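Local coordinates for protein aerobactin synthase IucA (Klebsiella pneumoniae subsp. pneumoniae, PDB 5JM8) that probably catalyses an ATP-dependent condensation step in the biosynthesis of the siderophore aerobactin, as a member of the NIS synthetase family, at residues 308-311 with 312-315; 490-493 with 494-497. All blocks are in the same frame, centred on the assembly; numbering follows the deposited sequence.

Contact 1: residues 308-311 with 312-315; sequences QTDD and WQTL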
loop_
_atom_site.group_PDB
_atom_site.type_symbol
_atom_site.label_atom_id
_atom_site.label_comp_id
_atom_site.label_asym_id
_atom_site.label_seq_id
_atom_site.Cartn_x
_atom_site.Cartn_y
_atom_site.Cartn_z
ATOM N N GLN A 308 -20.504 16.589 -22.733
ATOM C CA GLN A 308 -20.789 17.729 -21.867
ATOM C C GLN A 308 -22.249 18.165 -21.971
ATOM O O GLN A 308 -22.697 19.043 -21.231
ATOM C CB GLN A 308 -19.874 18.905 -22.215
ATOM C CG GLN A 308 -18.415 18.673 -21.874
ATOM C CD GLN A 308 -18.189 18.484 -20.385
ATOM O OE1 GLN A 308 -17.966 17.368 -19.914
ATOM N NE2 GLN A 308 -18.247 19.579 -19.635
ATOM N N THR A 309 -22.987 17.548 -22.889
ATOM C CA THR A 309 -24.387 17.890 -23.097
ATOM C C THR A 309 -25.266 17.251 -22.033
ATOM O O THR A 309 -24.855 16.308 -21.355
ATOM C CB THR A 309 -24.879 17.451 -24.484
ATOM O OG1 THR A 309 -24.831 16.022 -24.588
ATOM C CG2 THR A 309 -24.025 18.071 -25.575
ATOM N N ASP A 310 -26.482 17.768 -21.897
ATOM C CA ASP A 310 -27.389 17.320 -20.851
ATOM C C ASP A 310 -27.948 15.924 -21.133
ATOM O O ASP A 310 -28.247 15.175 -20.204
ATOM C CB ASP A 310 -28.537 18.317 -20.683
ATOM C CG ASP A 310 -28.062 19.684 -20.230
ATOM O OD1 ASP A 310 -27.049 19.753 -19.502
ATOM O OD2 ASP A 310 -28.703 20.690 -20.599
ATOM N N ASP A 311 -28.100 15.576 -22.407
ATOM C CA ASP A 311 -28.621 14.258 -22.770
ATOM C C ASP A 311 -27.608 13.155 -22.463
ATOM O O ASP A 311 -27.987 12.055 -22.059
ATOM C CB ASP A 311 -29.011 14.212 -24.248
ATOM C CG ASP A 311 -30.329 14.908 -24.531
ATOM O OD1 ASP A 311 -31.038 15.271 -23.568
ATOM O OD2 ASP A 311 -30.661 15.078 -25.722
ATOM N N TRP A 312 -26.325 13.442 -22.666
ATOM C CA TRP A 312 -25.276 12.539 -22.208
ATOM C C TRP A 312 -25.369 12.405 -20.701
ATOM O O TRP A 312 -25.304 11.308 -20.147
ATOM C CB TRP A 312 -23.887 13.049 -22.588
ATOM C CG TRP A 312 -22.797 12.153 -22.089
ATOM C CD1 TRP A 312 -22.292 12.099 -20.822
ATOM C CD2 TRP A 312 -22.079 11.177 -22.850
ATOM N NE1 TRP A 312 -21.305 11.148 -20.747
ATOM C CE2 TRP A 312 -21.153 10.568 -21.979
ATOM C CE3 TRP A 312 -22.127 10.758 -24.183
ATOM C CZ2 TRP A 312 -20.285 9.565 -22.397
ATOM C CZ3 TRP A 312 -21.264 9.762 -24.597
ATOM C CH2 TRP A 312 -20.354 9.176 -23.706
ATOM N N GLN A 313 -25.502 13.556 -20.054
ATOM C CA GLN A 313 -25.682 13.643 -18.615
ATOM C C GLN A 313 -26.845 12.764 -18.166
ATOM O O GLN A 313 -26.771 12.085 -17.141
ATOM C CB GLN A 313 -25.928 15.099 -18.217
ATOM C CG GLN A 313 -25.338 15.491 -16.889
ATOM C CD GLN A 313 -25.639 16.932 -16.520
ATOM O OE1 GLN A 313 -26.514 17.566 -17.108
ATOM N NE2 GLN A 313 -24.918 17.451 -15.534
ATOM N N THR A 314 -27.916 12.784 -18.953
ATOM C CA THR A 314 -29.095 11.973 -18.687
ATOM C C THR A 314 -28.765 10.496 -18.850
ATOM O O THR A 314 -29.172 9.661 -18.040
ATOM C CB THR A 314 -30.256 12.344 -19.633
ATOM O OG1 THR A 314 -30.563 13.736 -19.500
ATOM C CG2 THR A 314 -31.501 11.523 -19.318
ATOM N N LEU A 315 -28.019 10.184 -19.906
ATOM C CA LEU A 315 -27.620 8.811 -20.186
ATOM C C LEU A 315 -26.727 8.279 -19.072
ATOM O O LEU A 315 -26.896 7.150 -18.616
ATOM C CB LEU A 315 -26.897 8.723 -21.535
ATOM C CG LEU A 315 -26.252 7.382 -21.895
ATOM C CD1 LEU A 315 -27.300 6.294 -22.087
ATOM C CD2 LEU A 315 -25.395 7.521 -23.141
#
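With chi1 at -57°, Thr314 has its OG1 beside its own backbone N, and from there Thr314 OG1 reaches back one turn to donate to Asp310 O at 2.8 Å. Thr314 N binds Asp310 O at 2.7 Å, so this oxygen is gripped by two donors that come from opposite faces of its carbonyl plane. Gln313 swings to a less usual chi1 of -145° and then runs extended, alongside Asp310 and pointing the same way. The carboxylate and amide planes are nearly parallel there, and two acceptors, Asp310 OD1 and Gln313 OE1, stand 3.3 Å apart without bonding; the amide's NE2 instead makes a weak hydrogen bond to Gly391 O of the second subunit. Thr309 is the N-cap residue. Thr309 O takes the first-turn bond from Gln313 N at 3.1 Å, while Thr309 OG1 is hydrogen-bonded to Leu306 O and Trp460 NE1 and lies 3.7 Å from Trp312 CB, the two side chains crossing at about a right angle. The short helix 310-318 thus starts against Trp460 of helix 458-462, packs Thr314 and Leu315 on Tyr420 of helix 394-420, and meets Gln396 of the second subunit through Gln313 and Thr314.

Contact 2: residues 490-493 with 494-497; sequences STFA and VTAA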
loop_
_atom_site.group_PDB
_atom_site.type_symbol
_atom_site.label_atom_id
_atom_site.label_comp_id
_atom_site.label_asym_id
_atom_site.label_seq_id
_atom_site.Cartn_x
_atom_site.Cartn_y
_atom_site.Cartn_z
ATOM N N SER A 490 -17.517 -10.914 -28.779
ATOM C CA SER A 490 -17.614 -10.426 -27.407
ATOM C C SER A 490 -18.371 -11.399 -26.517
ATOM O O SER A 490 -17.775 -12.148 -25.742
ATOM C CB SER A 490 -18.307 -9.062 -27.368
ATOM O OG SER A 490 -17.364 -8.007 -27.374
ATOM N N THR A 491 -19.691 -11.376 -26.637
ATOM C CA THR A 491 -20.556 -12.141 -25.758
ATOM C C THR A 491 -20.351 -13.640 -25.934
ATOM O O THR A 491 -20.290 -14.381 -24.959
ATOM C CB THR A 491 -22.029 -11.792 -26.009
ATOM O OG1 THR A 491 -22.199 -10.372 -25.935
ATOM C CG2 THR A 491 -22.932 -12.470 -24.987
ATOM N N PHE A 492 -20.241 -14.089 -27.179
ATOM C CA PHE A 492 -20.114 -15.516 -27.445
ATOM C C PHE A 492 -18.738 -16.039 -27.027
ATOM O O PHE A 492 -18.567 -17.240 -26.829
ATOM C CB PHE A 492 -20.374 -15.818 -28.924
ATOM C CG PHE A 492 -21.801 -15.572 -29.360
ATOM C CD1 PHE A 492 -22.821 -15.426 -28.430
ATOM C CD2 PHE A 492 -22.121 -15.491 -30.705
ATOM C CE1 PHE A 492 -24.126 -15.202 -28.835
ATOM C CE2 PHE A 492 -23.425 -15.265 -31.114
ATOM C CZ PHE A 492 -24.425 -15.121 -30.178
ATOM N N ALA A 493 -17.764 -15.144 -26.881
ATOM C CA ALA A 493 -16.457 -15.537 -26.368
ATOM C C ALA A 493 -16.572 -15.851 -24.885
ATOM O O ALA A 493 -15.871 -16.718 -24.363
ATOM C CB ALA A 493 -15.433 -14.448 -26.603
ATOM N N VAL A 494 -17.469 -15.138 -24.211
ATOM C CA VAL A 494 -17.745 -15.384 -22.803
ATOM C C VAL A 494 -18.427 -16.740 -22.635
ATOM O O VAL A 494 -17.990 -17.567 -21.836
ATOM C CB VAL A 494 -18.628 -14.264 -22.198
ATOM C CG1 VAL A 494 -19.079 -14.617 -20.790
ATOM C CG2 VAL A 494 -17.880 -12.944 -22.205
ATOM N N THR A 495 -19.494 -16.965 -23.394
ATOM C CA THR A 495 -20.251 -18.209 -23.293
ATOM C C THR A 495 -19.410 -19.402 -23.749
ATOM O O THR A 495 -19.521 -20.496 -23.196
ATOM C CB THR A 495 -21.548 -18.150 -24.128
ATOM O OG1 THR A 495 -21.230 -17.969 -25.512
ATOM C CG2 THR A 495 -22.432 -17.003 -23.665
ATOM N N ALA A 496 -18.564 -19.181 -24.752
ATOM C CA ALA A 496 -17.706 -20.234 -25.290
ATOM C C ALA A 496 -16.628 -20.649 -24.298
ATOM O O ALA A 496 -16.348 -21.835 -24.140
ATOM C CB ALA A 496 -17.067 -19.778 -26.589
ATOM N N ALA A 497 -16.019 -19.666 -23.643
ATOM C CA ALA A 497 -15.006 -19.932 -22.629
ATOM C C ALA A 497 -15.581 -20.791 -21.509
ATOM O O ALA A 497 -14.951 -21.742 -21.055
ATOM C CB ALA A 497 -14.467 -18.631 -22.071
#
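Phe492 and Thr495 lie side by side on one flank of the helix, their side chains pointing the same way, with Thr495 OG1 4.2 Å from Phe492 CD1 in an oblique approach to the ring. Thr495 OG1 sits between the backbone N and carbonyl carbon of its own residue (chi1 62°), which turns it back to donate to Phe492 O at 3.1 Å. Ala496 N donates to Phe492 O at 2.8 Å; both donors stand above the carbonyl plane, on one face of it. The other branch of Thr495, CG2, rests 3.6 Å from Thr491 O, which accepts the straighter, in-plane bond from Thr495 N. Val494 CG2 lies 3.6 Å from Ser490 O, while Val494 N makes only weak bonds to Ser490 O and Thr491 O. The helix is kinked at Ser490 and Ala493, whose N atoms lack the regular bond to the turn before, and Ser490 OG and Thr491 OG1 bond back to Tyr485 O and Leu486 O. Regular i to i+4 pairing resumes with Thr491 O and runs to the bond from Ala497 N to Ala493 O, 3.0 Å long. Phe492 and Thr495 pack on Met510 and Leu509 of helix 506-521, whereas Val494 meets Trp401 and Leu364. The arrangement is that of a largely buried helix turn in which a threonine hydroxyl bonds a main-chain carbonyl three residues back; in this synthetase it lies beside the nucleotide site, with the Ala493 side chain about 7 Å from the bound ATP.

From the N terminus, the chain passes contact 1 first, where 308-311 leads directly into 312-315 at the start of helix 310-318, and reaches contact 2 much later, in the second half of helix 475-500. Neither closes a long loop: each joins successive turns of one helix, and they follow in series, neither nesting nor crossing. Their centres are 31 Å apart and their nearest atoms about 18 Å, so they do not touch. Contact 1 belongs to the IucA / IucC family region and contact 2 to the FhuF-like region. Both pack on the long helix 394-420, contact 1 at Tyr420 and contact 2 at Trp401, Tyr405 and Leu410, which makes that helix a shared neighbour.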